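Local coordinates for protein RNA-dependent RNA Polymerase (PDB 6TZ0) that catalyses RNA-directed RNA synthesis and, as the polymerase of a double-stranded RNA virus, probably carries out both transcription and genome replication, at residues V357-I361 with A549-S554; E362-V366 with N705-A710; T559-Y563 with R641-H647; S616-T620 with N632-P638; H99-L104 with A346-S352. All blocks are in the same frame, centred on the assembly; numbering follows the deposited sequence.

Contact 1: V357-I361 with A549-S554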
# COMPACT_ATOMS: atom_id res chain seq x y z
N VAL A 357 -3.61 9.53 10.63
CA VAL A 357 -4.71 8.63 10.33
C VAL A 357 -6.01 9.03 11.02
O VAL A 357 -7.02 8.35 10.86
CB VAL A 357 -4.31 7.18 10.70
CG1 VAL A 357 -4.38 6.92 12.19
CG2 VAL A 357 -5.01 6.11 9.85
N PHE A 358 -6.04 10.14 11.75
CA PHE A 358 -7.28 10.53 12.41
C PHE A 358 -8.20 11.23 11.42
O PHE A 358 -7.75 12.12 10.69
CB PHE A 358 -6.99 11.46 13.59
CG PHE A 358 -8.15 11.62 14.54
CD1 PHE A 358 -8.35 10.71 15.57
CD2 PHE A 358 -9.06 12.65 14.39
CE1 PHE A 358 -9.42 10.85 16.44
CE2 PHE A 358 -10.13 12.77 15.24
CZ PHE A 358 -10.31 11.88 16.27
N PRO A 359 -9.48 10.87 11.36
CA PRO A 359 -10.36 11.42 10.33
C PRO A 359 -10.76 12.86 10.61
O PRO A 359 -10.72 13.33 11.75
CB PRO A 359 -11.58 10.50 10.39
CG PRO A 359 -11.60 10.02 11.77
CD PRO A 359 -10.18 9.88 12.19
N ARG A 360 -11.17 13.56 9.56
CA ARG A 360 -11.55 14.95 9.69
C ARG A 360 -12.61 15.33 8.67
O ARG A 360 -12.81 14.64 7.67
CB ARG A 360 -10.34 15.87 9.56
CG ARG A 360 -9.63 15.80 8.24
CD ARG A 360 -8.48 16.77 8.29
NE ARG A 360 -7.75 16.87 7.04
CZ ARG A 360 -6.79 17.76 6.83
NH1 ARG A 360 -6.47 18.61 7.79
NH2 ARG A 360 -6.16 17.80 5.67
N ILE A 361 -13.36 16.38 9.01
CA ILE A 361 -14.46 16.89 8.21
C ILE A 361 -14.18 18.30 7.74
O ILE A 361 -13.92 19.19 8.55
CB ILE A 361 -15.75 16.93 9.04
CG1 ILE A 361 -16.45 15.57 9.02
CG2 ILE A 361 -16.68 18.02 8.54
CD1 ILE A 361 -17.11 15.22 10.33
N ALA A 549 -5.25 18.55 0.68
CA ALA A 549 -4.50 18.29 1.90
C ALA A 549 -5.17 17.16 2.68
O ALA A 549 -6.28 17.32 3.18
CB ALA A 549 -4.42 19.55 2.75
N GLY A 550 -4.49 16.02 2.77
CA GLY A 550 -4.95 14.93 3.62
C GLY A 550 -6.19 14.24 3.12
O GLY A 550 -7.26 14.37 3.72
N MET A 551 -6.07 13.49 2.03
CA MET A 551 -7.27 12.99 1.36
C MET A 551 -7.83 11.74 2.04
O MET A 551 -9.05 11.59 2.12
CB MET A 551 -6.97 12.72 -0.11
CG MET A 551 -8.22 12.45 -0.93
SD MET A 551 -7.95 12.33 -2.70
CE MET A 551 -9.63 12.03 -3.25
N ASP A 552 -6.96 10.85 2.54
CA ASP A 552 -7.44 9.62 3.16
C ASP A 552 -8.18 9.88 4.46
O ASP A 552 -9.09 9.12 4.81
CB ASP A 552 -6.28 8.66 3.42
CG ASP A 552 -5.81 7.96 2.18
OD1 ASP A 552 -6.64 7.78 1.27
OD2 ASP A 552 -4.63 7.58 2.12
N ALA A 553 -7.81 10.93 5.19
CA ALA A 553 -8.56 11.30 6.37
C ALA A 553 -9.81 12.11 6.04
O ALA A 553 -10.68 12.26 6.89
CB ALA A 553 -7.67 12.10 7.32
N SER A 554 -9.92 12.62 4.81
CA SER A 554 -11.04 13.45 4.43
C SER A 554 -12.20 12.67 3.83
O SER A 554 -13.33 13.16 3.86
CB SER A 554 -10.59 14.51 3.42
OG SER A 554 -9.65 15.40 3.98
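Arg360 meets the 549-554 segment twice, once with its backbone and once with its tip. Arg360 N donates to Ala553 O over 3.0 Å, with an N-H...O angle of 162°. The same carbonyl oxygen also receives a C-H contact from Pro359 CA at 3.6 Å. The methyl of Ala553 points at the loop and lies 3.4 Å from Phe358 O.

The arginine chain then runs across the turn. With chi1 at 62° its CG is tucked over the backbone, and the straight chain beyond carries NH2 to Ala549 O, which lies at the edge of the guanidinium, near its plane. The donor stands above the carbonyl plane, not on a lone pair. The modelled length, 2.5 Å from Arg360 NH2 to Ala549 O, is doubtfully short. Ser554 OG is also near the guanidinium edge, but it donates to Gly550 O (2.6 Å) and so ties the turn to itself.

Gly550 and Asp552 belong to the UTP site. The segment follows strand 541-548 in the manner of polymerase motif A of the palm. Val357 O, at the other end of the loop, accepts from Asn632 and Thr636. The contact thus joins the exit of helix 349-356 to the turn and short, weakly bonded helix 551-554 between strand 541-548 and helix 557-573, with Met551 directed onto helix 644-665.

Contact 2: E362-V366 with N705-A710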
# COMPACT_ATOMS: atom_id res chain seq x y z
N GLU A 362 -14.25 18.53 6.43
CA GLU A 362 -13.98 19.84 5.88
C GLU A 362 -15.07 20.39 4.97
O GLU A 362 -15.68 19.64 4.22
CB GLU A 362 -12.66 19.81 5.10
CG GLU A 362 -11.50 19.17 5.84
CD GLU A 362 -10.93 20.07 6.92
OE1 GLU A 362 -10.48 21.19 6.58
OE2 GLU A 362 -10.95 19.67 8.10
N GLN A 363 -15.33 21.69 5.11
CA GLN A 363 -16.26 22.47 4.27
C GLN A 363 -17.78 22.25 4.40
O GLN A 363 -18.54 23.20 4.56
CB GLN A 363 -15.84 22.51 2.79
CG GLN A 363 -14.35 22.64 2.53
CD GLN A 363 -13.90 24.08 2.46
OE1 GLN A 363 -14.69 25.00 2.63
NE2 GLN A 363 -12.61 24.28 2.20
N ARG A 364 -18.20 21.00 4.30
CA ARG A 364 -19.62 20.64 4.29
C ARG A 364 -19.82 19.14 4.30
O ARG A 364 -18.92 18.36 3.99
CB ARG A 364 -20.40 21.19 3.10
CG ARG A 364 -19.84 20.86 1.77
CD ARG A 364 -20.66 21.62 0.78
NE ARG A 364 -20.76 23.02 1.19
CZ ARG A 364 -19.83 23.95 0.96
NH1 ARG A 364 -18.72 23.64 0.32
NH2 ARG A 364 -20.02 25.19 1.38
N LEU A 365 -21.05 18.75 4.61
CA LEU A 365 -21.41 17.35 4.73
C LEU A 365 -21.90 16.81 3.39
O LEU A 365 -22.62 17.48 2.65
CB LEU A 365 -22.50 17.19 5.78
CG LEU A 365 -22.11 17.68 7.17
CD1 LEU A 365 -23.30 17.61 8.08
CD2 LEU A 365 -20.97 16.85 7.70
N VAL A 366 -21.52 15.57 3.10
CA VAL A 366 -21.92 14.88 1.88
C VAL A 366 -23.13 14.02 2.20
O VAL A 366 -23.12 13.27 3.18
CB VAL A 366 -20.76 14.05 1.32
CG1 VAL A 366 -21.19 13.26 0.11
CG2 VAL A 366 -19.61 14.96 0.96
N ASN A 705 -14.48 21.49 -3.03
CA ASN A 705 -14.87 21.91 -1.68
C ASN A 705 -16.25 21.40 -1.31
O ASN A 705 -16.50 21.07 -0.14
CB ASN A 705 -14.82 23.43 -1.57
CG ASN A 705 -13.43 23.97 -1.74
OD1 ASN A 705 -12.46 23.38 -1.28
ND2 ASN A 705 -13.32 25.10 -2.42
N GLU A 706 -17.17 21.33 -2.28
CA GLU A 706 -18.50 20.77 -2.08
C GLU A 706 -18.48 19.27 -1.85
O GLU A 706 -19.47 18.73 -1.34
CB GLU A 706 -19.38 21.09 -3.29
CG GLU A 706 -19.84 22.52 -3.41
CD GLU A 706 -21.01 22.83 -2.52
OE1 GLU A 706 -21.85 21.93 -2.30
OE2 GLU A 706 -21.11 23.97 -2.03
N SER A 707 -17.40 18.59 -2.21
CA SER A 707 -17.28 17.15 -2.02
C SER A 707 -16.64 16.79 -0.69
O SER A 707 -16.42 15.61 -0.42
CB SER A 707 -16.47 16.54 -3.16
OG SER A 707 -16.31 15.15 -2.96
N GLY A 708 -16.33 17.78 0.14
CA GLY A 708 -15.80 17.50 1.46
C GLY A 708 -14.29 17.46 1.56
O GLY A 708 -13.75 16.75 2.40
N PHE A 709 -13.59 18.22 0.72
CA PHE A 709 -12.14 18.27 0.77
C PHE A 709 -11.68 19.70 0.96
O PHE A 709 -12.39 20.64 0.60
CB PHE A 709 -11.51 17.70 -0.50
CG PHE A 709 -11.90 16.28 -0.78
CD1 PHE A 709 -11.41 15.25 -0.01
CD2 PHE A 709 -12.73 15.98 -1.85
CE1 PHE A 709 -11.77 13.95 -0.27
CE2 PHE A 709 -13.08 14.68 -2.11
CZ PHE A 709 -12.60 13.66 -1.33
N ALA A 710 -10.49 19.86 1.54
CA ALA A 710 -9.83 21.15 1.61
C ALA A 710 -8.73 21.18 0.56
O ALA A 710 -7.95 20.23 0.44
CB ALA A 710 -9.25 21.40 3.00
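Arg364 and Gln363 lie over the Schellman motif that ends helix 690-705, where Gly708 takes positive phi. A type I turn from Asn705 to Gly708 forms part of this helix end, and the chain then enters strand 711-716 of the palm sheet.

The charged pair is Arg364 with Glu706. Their guanidinium and carboxylate are stacked, with planes 8° apart. Glu706 OE2 lies over the centre of the guanidinium face, and no N-H points at it. The salt bridge, 3.4 Å from Arg364 NH1 to Glu706 OE2, therefore rests on charge alone. A bend at chi3 (50°) turns the arginine head flat against the acid.

Hydrogen bonding across the contact is slight. Arg364 NH1 gives one weak bond to Asn705 O, at 3.4 Å. That oxygen also takes a weak bond from Gly708 N within the turn. In the facing loop, Arg364 N reaches back to Glu362 O, which makes a gamma turn about Gln363.

The remaining contacts are van der Waals, mostly carbon against carbonyl oxygen. Gln363 CB touches Asn705 O at 3.3 Å, and Gln363 CG touches Phe709 O at 3.4 Å. Glu362 OE1 rests on the methyl of Ala710. Val366 CG2 meets Ser707 O at 3.5 Å. Val366 also packs on Asn558 and Thr559 of helix 557-573. Phe709 turns from the loop toward Met551 and Ser554, near the metal-site residue Val548. Gly708 CA sends a C-H toward Glu362 O at 3.5 Å, with 146° at the hydrogen.

Contact 3: T559-Y563 with R641-H647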
# COMPACT_ATOMS: atom_id res chain seq x y z
N THR A 559 -18.71 9.86 1.39
CA THR A 559 -17.84 10.05 0.24
C THR A 559 -17.49 8.71 -0.40
O THR A 559 -17.37 8.62 -1.63
CB THR A 559 -16.59 10.82 0.66
OG1 THR A 559 -16.99 12.03 1.30
CG2 THR A 559 -15.74 11.18 -0.54
N LYS A 560 -17.35 7.67 0.42
CA LYS A 560 -17.18 6.31 -0.10
C LYS A 560 -18.41 5.85 -0.87
O LYS A 560 -18.30 5.11 -1.85
CB LYS A 560 -16.89 5.37 1.07
CG LYS A 560 -16.80 3.90 0.72
CD LYS A 560 -15.56 3.58 -0.07
CE LYS A 560 -15.63 2.15 -0.56
NZ LYS A 560 -15.75 1.21 0.57
N ASP A 561 -19.59 6.34 -0.48
CA ASP A 561 -20.81 5.94 -1.17
C ASP A 561 -20.88 6.44 -2.62
O ASP A 561 -21.58 5.82 -3.43
CB ASP A 561 -22.02 6.43 -0.38
CG ASP A 561 -23.25 5.58 -0.59
OD1 ASP A 561 -23.17 4.59 -1.35
OD2 ASP A 561 -24.28 5.87 0.03
N ILE A 562 -20.14 7.50 -2.98
CA ILE A 562 -20.12 7.99 -4.36
C ILE A 562 -19.50 6.96 -5.30
O ILE A 562 -20.04 6.65 -6.37
CB ILE A 562 -19.38 9.34 -4.45
CG1 ILE A 562 -20.09 10.42 -3.65
CG2 ILE A 562 -19.25 9.80 -5.90
CD1 ILE A 562 -19.34 11.71 -3.56
N TYR A 563 -18.35 6.41 -4.90
CA TYR A 563 -17.73 5.31 -5.64
C TYR A 563 -18.56 4.04 -5.53
O TYR A 563 -18.56 3.23 -6.47
CB TYR A 563 -16.32 5.10 -5.11
CG TYR A 563 -15.46 4.08 -5.81
CD1 TYR A 563 -14.85 4.36 -7.02
CD2 TYR A 563 -15.21 2.84 -5.23
CE1 TYR A 563 -14.05 3.44 -7.65
CE2 TYR A 563 -14.41 1.91 -5.86
CZ TYR A 563 -13.84 2.22 -7.07
OH TYR A 563 -13.04 1.29 -7.70
N ARG A 641 -5.38 -1.27 1.36
CA ARG A 641 -6.53 -1.95 0.80
C ARG A 641 -6.28 -2.21 -0.68
O ARG A 641 -5.33 -1.70 -1.27
CB ARG A 641 -7.75 -1.08 1.05
CG ARG A 641 -9.10 -1.72 0.99
CD ARG A 641 -10.12 -0.69 1.39
NE ARG A 641 -11.48 -1.21 1.28
CZ ARG A 641 -12.56 -0.49 1.54
NH1 ARG A 641 -13.75 -1.04 1.42
NH2 ARG A 641 -12.44 0.77 1.92
N ALA A 642 -7.13 -3.04 -1.29
CA ALA A 642 -6.92 -3.38 -2.69
C ALA A 642 -7.27 -2.22 -3.61
O ALA A 642 -6.51 -1.91 -4.54
CB ALA A 642 -7.74 -4.62 -3.06
N ASP A 643 -8.38 -1.53 -3.34
CA ASP A 643 -8.87 -0.46 -4.20
C ASP A 643 -8.50 0.92 -3.70
O ASP A 643 -9.29 1.85 -3.84
CB ASP A 643 -10.39 -0.58 -4.36
CG ASP A 643 -11.13 -0.58 -3.04
OD1 ASP A 643 -10.50 -0.58 -1.96
OD2 ASP A 643 -12.38 -0.59 -3.07
N THR A 644 -7.32 1.11 -3.11
CA THR A 644 -7.05 2.40 -2.48
C THR A 644 -6.68 3.48 -3.49
O THR A 644 -7.18 4.61 -3.39
CB THR A 644 -5.97 2.25 -1.39
OG1 THR A 644 -5.64 3.54 -0.87
CG2 THR A 644 -4.72 1.50 -1.89
N SER A 645 -5.84 3.18 -4.47
CA SER A 645 -5.47 4.21 -5.43
C SER A 645 -6.56 4.41 -6.47
O SER A 645 -6.80 5.55 -6.90
CB SER A 645 -4.14 3.83 -6.10
OG SER A 645 -3.78 4.76 -7.09
N THR A 646 -7.23 3.32 -6.86
CA THR A 646 -8.29 3.40 -7.86
C THR A 646 -9.48 4.19 -7.36
O THR A 646 -10.12 4.87 -8.17
CB THR A 646 -8.75 2.01 -8.27
OG1 THR A 646 -9.35 1.35 -7.16
CG2 THR A 646 -7.59 1.19 -8.77
N HIS A 647 -9.77 4.14 -6.06
CA HIS A 647 -10.88 4.91 -5.50
C HIS A 647 -10.67 6.40 -5.69
O HIS A 647 -11.54 7.09 -6.24
CB HIS A 647 -11.04 4.60 -4.02
CG HIS A 647 -12.13 5.38 -3.36
ND1 HIS A 647 -11.93 6.63 -2.82
CD2 HIS A 647 -13.43 5.09 -3.15
CE1 HIS A 647 -13.06 7.08 -2.31
NE2 HIS A 647 -13.99 6.17 -2.50
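Tyr563 packs against His647, and its atoms can be followed outward. Tyr563 CB lies 3.5 Å from His647 CD2. CG, the next atom, is equally close to that carbon. With CG anti to the backbone N (chi1 -176°), the ring projects over the histidine and on toward the start of its helix. Along one rim, CD2 of the tyrosine still meets His647 CD2. On the other, Tyr563 CE1 comes to 4.1 Å from His647 CA, whose C-H stands over the ring face as a CH-pi contact. The two rings form an offset edge-to-face pair, the histidine edge toward the tyrosine face, with centroids 5.0 Å apart and planes at 63°. The hydroxyl ends near Thr646 OG1, but its hydrogen bond goes to Pro503 O.

Helix 557-573 follows motif A, and helix 644-665 follows the Ser-Gly loop of motif B; both are helices of the polymerase palm. His647 fills the join between them. It also stacks on Tyr637, and Lys560 CD comes to 3.9 Å from His647 NE2.

Beyond that carbon the lysine bends at chi4, and its tip approaches the arginine that precedes helix 644-665. Lys560 NZ stands 3.1 Å from Arg641 NH1. Glu612 serves both charges: it makes a salt bridge with Arg641 and a long, weak ion pair with Lys560. Arg641 NE also pairs with Asp643 OD1 at 3.4 Å, but no N-H is aimed at the oxygen.

Contact 4: S616-T620 with N632-P638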
# COMPACT_ATOMS: atom_id res chain seq x y z
N SER A 616 -19.05 -1.69 6.57
CA SER A 616 -17.85 -0.89 6.40
C SER A 616 -17.30 -0.48 7.76
O SER A 616 -18.00 0.16 8.54
CB SER A 616 -18.13 0.35 5.55
OG SER A 616 -19.03 1.20 6.23
N GLN A 617 -16.06 -0.86 8.03
CA GLN A 617 -15.38 -0.48 9.26
C GLN A 617 -13.93 -0.18 8.92
O GLN A 617 -13.20 -1.06 8.47
CB GLN A 617 -15.46 -1.59 10.30
CG GLN A 617 -14.97 -1.16 11.65
CD GLN A 617 -15.94 -0.22 12.32
OE1 GLN A 617 -17.14 -0.48 12.35
NE2 GLN A 617 -15.44 0.89 12.82
N THR A 618 -13.52 1.07 9.14
CA THR A 618 -12.21 1.54 8.73
C THR A 618 -11.18 1.48 9.84
O THR A 618 -10.00 1.22 9.56
CB THR A 618 -12.34 2.98 8.21
OG1 THR A 618 -13.34 3.03 7.18
CG2 THR A 618 -11.05 3.49 7.61
N SER A 619 -11.62 1.61 11.10
CA SER A 619 -10.78 1.99 12.24
C SER A 619 -9.65 1.01 12.50
O SER A 619 -9.87 -0.16 12.83
CB SER A 619 -11.64 2.11 13.49
OG SER A 619 -12.60 3.14 13.34
N THR A 620 -8.42 1.50 12.34
CA THR A 620 -7.24 0.70 12.60
C THR A 620 -6.96 0.62 14.09
O THR A 620 -7.21 1.56 14.84
CB THR A 620 -6.03 1.29 11.89
OG1 THR A 620 -5.82 2.63 12.35
CG2 THR A 620 -6.27 1.33 10.40
N ASN A 632 -8.78 3.72 16.47
CA ASN A 632 -8.95 4.99 15.79
C ASN A 632 -10.44 5.32 15.68
O ASN A 632 -11.30 4.46 15.81
CB ASN A 632 -8.31 4.91 14.40
CG ASN A 632 -8.14 6.27 13.76
OD1 ASN A 632 -8.45 7.29 14.35
ND2 ASN A 632 -7.68 6.27 12.52
N ALA A 633 -10.74 6.59 15.44
CA ALA A 633 -12.09 6.94 15.02
C ALA A 633 -12.31 6.50 13.58
O ALA A 633 -11.37 6.23 12.83
CB ALA A 633 -12.34 8.43 15.18
N GLU A 634 -13.58 6.43 13.19
CA GLU A 634 -13.95 5.83 11.92
C GLU A 634 -14.22 6.92 10.88
O GLU A 634 -14.56 8.05 11.23
CB GLU A 634 -15.18 4.93 12.11
CG GLU A 634 -15.37 3.84 11.06
CD GLU A 634 -16.20 4.28 9.89
OE1 GLU A 634 -17.06 5.17 10.08
OE2 GLU A 634 -16.00 3.76 8.76
N GLY A 635 -14.02 6.59 9.62
CA GLY A 635 -14.26 7.54 8.56
C GLY A 635 -12.99 8.04 7.91
O GLY A 635 -12.92 9.17 7.42
N THR A 636 -11.96 7.21 7.95
CA THR A 636 -10.71 7.44 7.24
C THR A 636 -10.80 6.58 5.98
O THR A 636 -11.87 6.06 5.65
CB THR A 636 -9.55 7.11 8.19
OG1 THR A 636 -9.87 7.63 9.48
CG2 THR A 636 -8.25 7.80 7.79
N TYR A 637 -9.71 6.44 5.24
CA TYR A 637 -9.65 5.43 4.22
C TYR A 637 -8.43 4.56 4.49
O TYR A 637 -7.34 5.10 4.72
CB TYR A 637 -9.58 6.05 2.82
CG TYR A 637 -9.97 5.07 1.75
CD1 TYR A 637 -11.30 4.78 1.52
CD2 TYR A 637 -9.01 4.40 1.01
CE1 TYR A 637 -11.67 3.88 0.56
CE2 TYR A 637 -9.37 3.49 0.05
CZ TYR A 637 -10.70 3.24 -0.17
OH TYR A 637 -11.07 2.33 -1.13
N PRO A 638 -8.56 3.23 4.47
CA PRO A 638 -7.54 2.38 5.10
C PRO A 638 -6.20 2.37 4.40
O PRO A 638 -5.16 2.24 5.06
CB PRO A 638 -8.19 0.99 5.09
CG PRO A 638 -9.65 1.25 4.97
CD PRO A 638 -9.77 2.46 4.12
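The legs of the beta-hairpin formed by strands 620-624 and 628-631 meet here: Ser616-Thr620 leads in and Asn632-Pro638 leads out. Thr618 carries much of the contact with its two branches. Thr618 OG1 donates to Glu634 OE2 over 3.2 Å, on the anti side of the carboxylate and 31° out of its plane. The methyl, Thr618 CG2, lies 3.3 Å from Thr636 O and 3.7 Å from Pro638 CG. The acid reaches the threonine because its chain bends at chi2 (-90°), and the two side chains cross at about a right angle. Gln617 NE2 touches the same chain lower down, at Glu634 CG, 3.4 Å away.

The outgoing leg runs on to the motif B loop and helix 644-665 of the palm. Tyr637 turns away from the incoming leg toward this helix, where it lies close to Asp552 of the UTP site.

Nearer the strands, Ser619 OG donates to Asn632 O over 3.1 Å, from above the carbonyl plane. Thr620 and Asn632 lie side by side, with Thr620 OG1 3.9 Å from Asn632 CB. The Asn632 amide is taken up by Val357 of the 357-361 loop. The chain of Viral structural protein 4 covers part of the surface: its Leu541 O accepts from Ser616 OG, and its His542 makes a weak bond with Glu634 OE1.

Contact 5: H99-L104 with A346-S352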
# COMPACT_ATOMS: atom_id res chain seq x y z
N HIS A 99 -1.74 18.32 21.73
CA HIS A 99 -0.42 18.27 22.32
C HIS A 99 0.58 18.81 21.31
O HIS A 99 0.50 18.50 20.12
CB HIS A 99 -0.06 16.84 22.77
CG HIS A 99 0.02 15.84 21.67
ND1 HIS A 99 -1.09 15.21 21.15
CD2 HIS A 99 1.09 15.33 21.01
CE1 HIS A 99 -0.71 14.37 20.21
NE2 HIS A 99 0.60 14.42 20.10
N LYS A 100 1.49 19.65 21.80
CA LYS A 100 2.26 20.52 20.93
C LYS A 100 3.30 19.74 20.12
O LYS A 100 3.51 20.02 18.94
CB LYS A 100 2.93 21.62 21.75
CG LYS A 100 3.72 22.62 20.94
CD LYS A 100 4.26 23.74 21.80
CE LYS A 100 3.13 24.66 22.25
NZ LYS A 100 2.51 25.36 21.09
N TYR A 101 3.95 18.76 20.73
CA TYR A 101 5.09 18.11 20.12
C TYR A 101 4.73 16.69 19.72
O TYR A 101 4.14 15.95 20.51
CB TYR A 101 6.28 18.10 21.08
CG TYR A 101 6.70 19.49 21.47
CD1 TYR A 101 7.41 20.29 20.58
CD2 TYR A 101 6.38 20.01 22.71
CE1 TYR A 101 7.79 21.56 20.93
CE2 TYR A 101 6.75 21.28 23.06
CZ TYR A 101 7.46 22.05 22.17
OH TYR A 101 7.85 23.33 22.51
N ASP A 102 5.08 16.32 18.49
CA ASP A 102 4.96 14.95 18.02
C ASP A 102 6.31 14.30 17.81
O ASP A 102 6.36 13.13 17.42
CB ASP A 102 4.17 14.91 16.71
CG ASP A 102 2.72 15.27 16.89
OD1 ASP A 102 2.19 15.06 17.99
OD2 ASP A 102 2.10 15.77 15.93
N TYR A 103 7.40 15.02 18.05
CA TYR A 103 8.73 14.54 17.74
C TYR A 103 9.64 14.83 18.93
O TYR A 103 9.19 15.28 19.98
CB TYR A 103 9.23 15.15 16.43
CG TYR A 103 8.49 14.64 15.21
CD1 TYR A 103 8.89 13.49 14.56
CD2 TYR A 103 7.36 15.29 14.73
CE1 TYR A 103 8.21 13.01 13.47
CE2 TYR A 103 6.67 14.82 13.64
CZ TYR A 103 7.10 13.67 13.01
OH TYR A 103 6.43 13.18 11.92
N LEU A 104 10.93 14.55 18.75
CA LEU A 104 11.89 14.62 19.85
C LEU A 104 12.22 16.08 20.16
O LEU A 104 12.82 16.78 19.34
CB LEU A 104 13.14 13.83 19.47
CG LEU A 104 14.25 13.43 20.45
CD1 LEU A 104 15.32 14.47 20.51
CD2 LEU A 104 13.68 13.23 21.84
N ALA A 346 11.04 10.23 11.84
CA ALA A 346 10.49 9.10 12.57
C ALA A 346 10.53 9.34 14.07
O ALA A 346 11.57 9.73 14.60
CB ALA A 346 11.25 7.82 12.28
N THR A 347 9.42 9.06 14.73
CA THR A 347 9.33 8.96 16.19
C THR A 347 8.36 7.84 16.54
O THR A 347 8.08 6.95 15.72
CB THR A 347 8.90 10.27 16.85
OG1 THR A 347 7.79 10.84 16.15
CG2 THR A 347 10.06 11.23 16.99
N LEU A 348 7.90 7.85 17.79
CA LEU A 348 6.86 6.94 18.24
C LEU A 348 5.58 7.17 17.46
O LEU A 348 5.14 8.31 17.29
CB LEU A 348 6.59 7.14 19.73
CG LEU A 348 7.67 6.85 20.78
CD1 LEU A 348 7.15 7.27 22.14
CD2 LEU A 348 8.08 5.40 20.79
N THR A 349 4.96 6.08 17.01
CA THR A 349 3.74 6.18 16.22
C THR A 349 2.53 6.60 17.04
O THR A 349 1.53 7.03 16.46
CB THR A 349 3.47 4.86 15.52
OG1 THR A 349 2.21 4.92 14.85
CG2 THR A 349 3.47 3.76 16.51
N GLU A 350 2.60 6.51 18.37
CA GLU A 350 1.54 7.08 19.20
C GLU A 350 1.53 8.60 19.11
O GLU A 350 0.49 9.22 19.35
CB GLU A 350 1.72 6.66 20.66
CG GLU A 350 1.64 5.17 20.94
CD GLU A 350 2.99 4.49 20.88
OE1 GLU A 350 3.99 5.17 20.60
OE2 GLU A 350 3.06 3.27 21.14
N LEU A 351 2.67 9.21 18.78
CA LEU A 351 2.73 10.66 18.68
C LEU A 351 2.26 11.17 17.32
O LEU A 351 1.68 12.25 17.24
CB LEU A 351 4.16 11.14 18.94
CG LEU A 351 4.68 11.00 20.37
CD1 LEU A 351 6.15 11.36 20.43
CD2 LEU A 351 3.88 11.87 21.31
N SER A 352 2.49 10.40 16.26
CA SER A 352 2.12 10.81 14.91
C SER A 352 0.81 10.19 14.45
O SER A 352 0.36 10.49 13.33
CB SER A 352 3.23 10.44 13.93
OG SER A 352 2.86 10.76 12.60
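Asp102 O sits in the tight part of the contact, between Thr347 and Leu351. Thr347 OG1 donates to it over 3.0 Å, in the carbonyl plane. Leu351 CB (3.3 Å) and CD1 (3.5 Å) close on the same Asp102 oxygen. The ring of Tyr103 crosses Thr347 at about a right angle: its CD1 lies 3.3 Å from Thr347 OG1 and 3.5 Å from Thr347 CG2. A chi1 of 46° on Thr347 sets OG1 toward the Asp102 carbonyl and its methyl toward Tyr103. Asp102 is partly exposed, and its carboxylate meets Leu351 O without a bond, since both are acceptors.

The side of His99 is looser. His99 NE2 has Leu351 O at its ring edge, 3.7 Å away, while its ND1 is held by Lys96 O.

Tyr103 also lies close to Arg485 of the UTP site, with about 4 Å between the side chains. The contact joins a loop of the N-terminal region to the start of helix 349-356 in the polymerase region. Helix 242-248 packs on Tyr103, Leu132 of helix 121-134 backs Thr347 and Leu351, and strand 620-624 touches Thr349 and Glu350.

Overall arrangement
From the N terminus, contact 5 closes first, bringing 99-104 to 346-352 and tying the N-terminal region to the polymerase region. The chain leaves helix 349-356 through one loop that serves contacts 1 and 2 in turn. Contact 1 closes at 549-554 and contact 2 at 705-710, so their loops cross; they touch through Ala549 and Ala710 at the ends of adjoining palm strands. Contact 3, joining helices 557-573 and 644-665, falls within the span of contact 2. Contact 4, at the base of hairpin 620-631, falls in turn within that of contact 3. Asn632 and Thr636 link contact 4 to contact 1, while Tyr637 links it to contact 3.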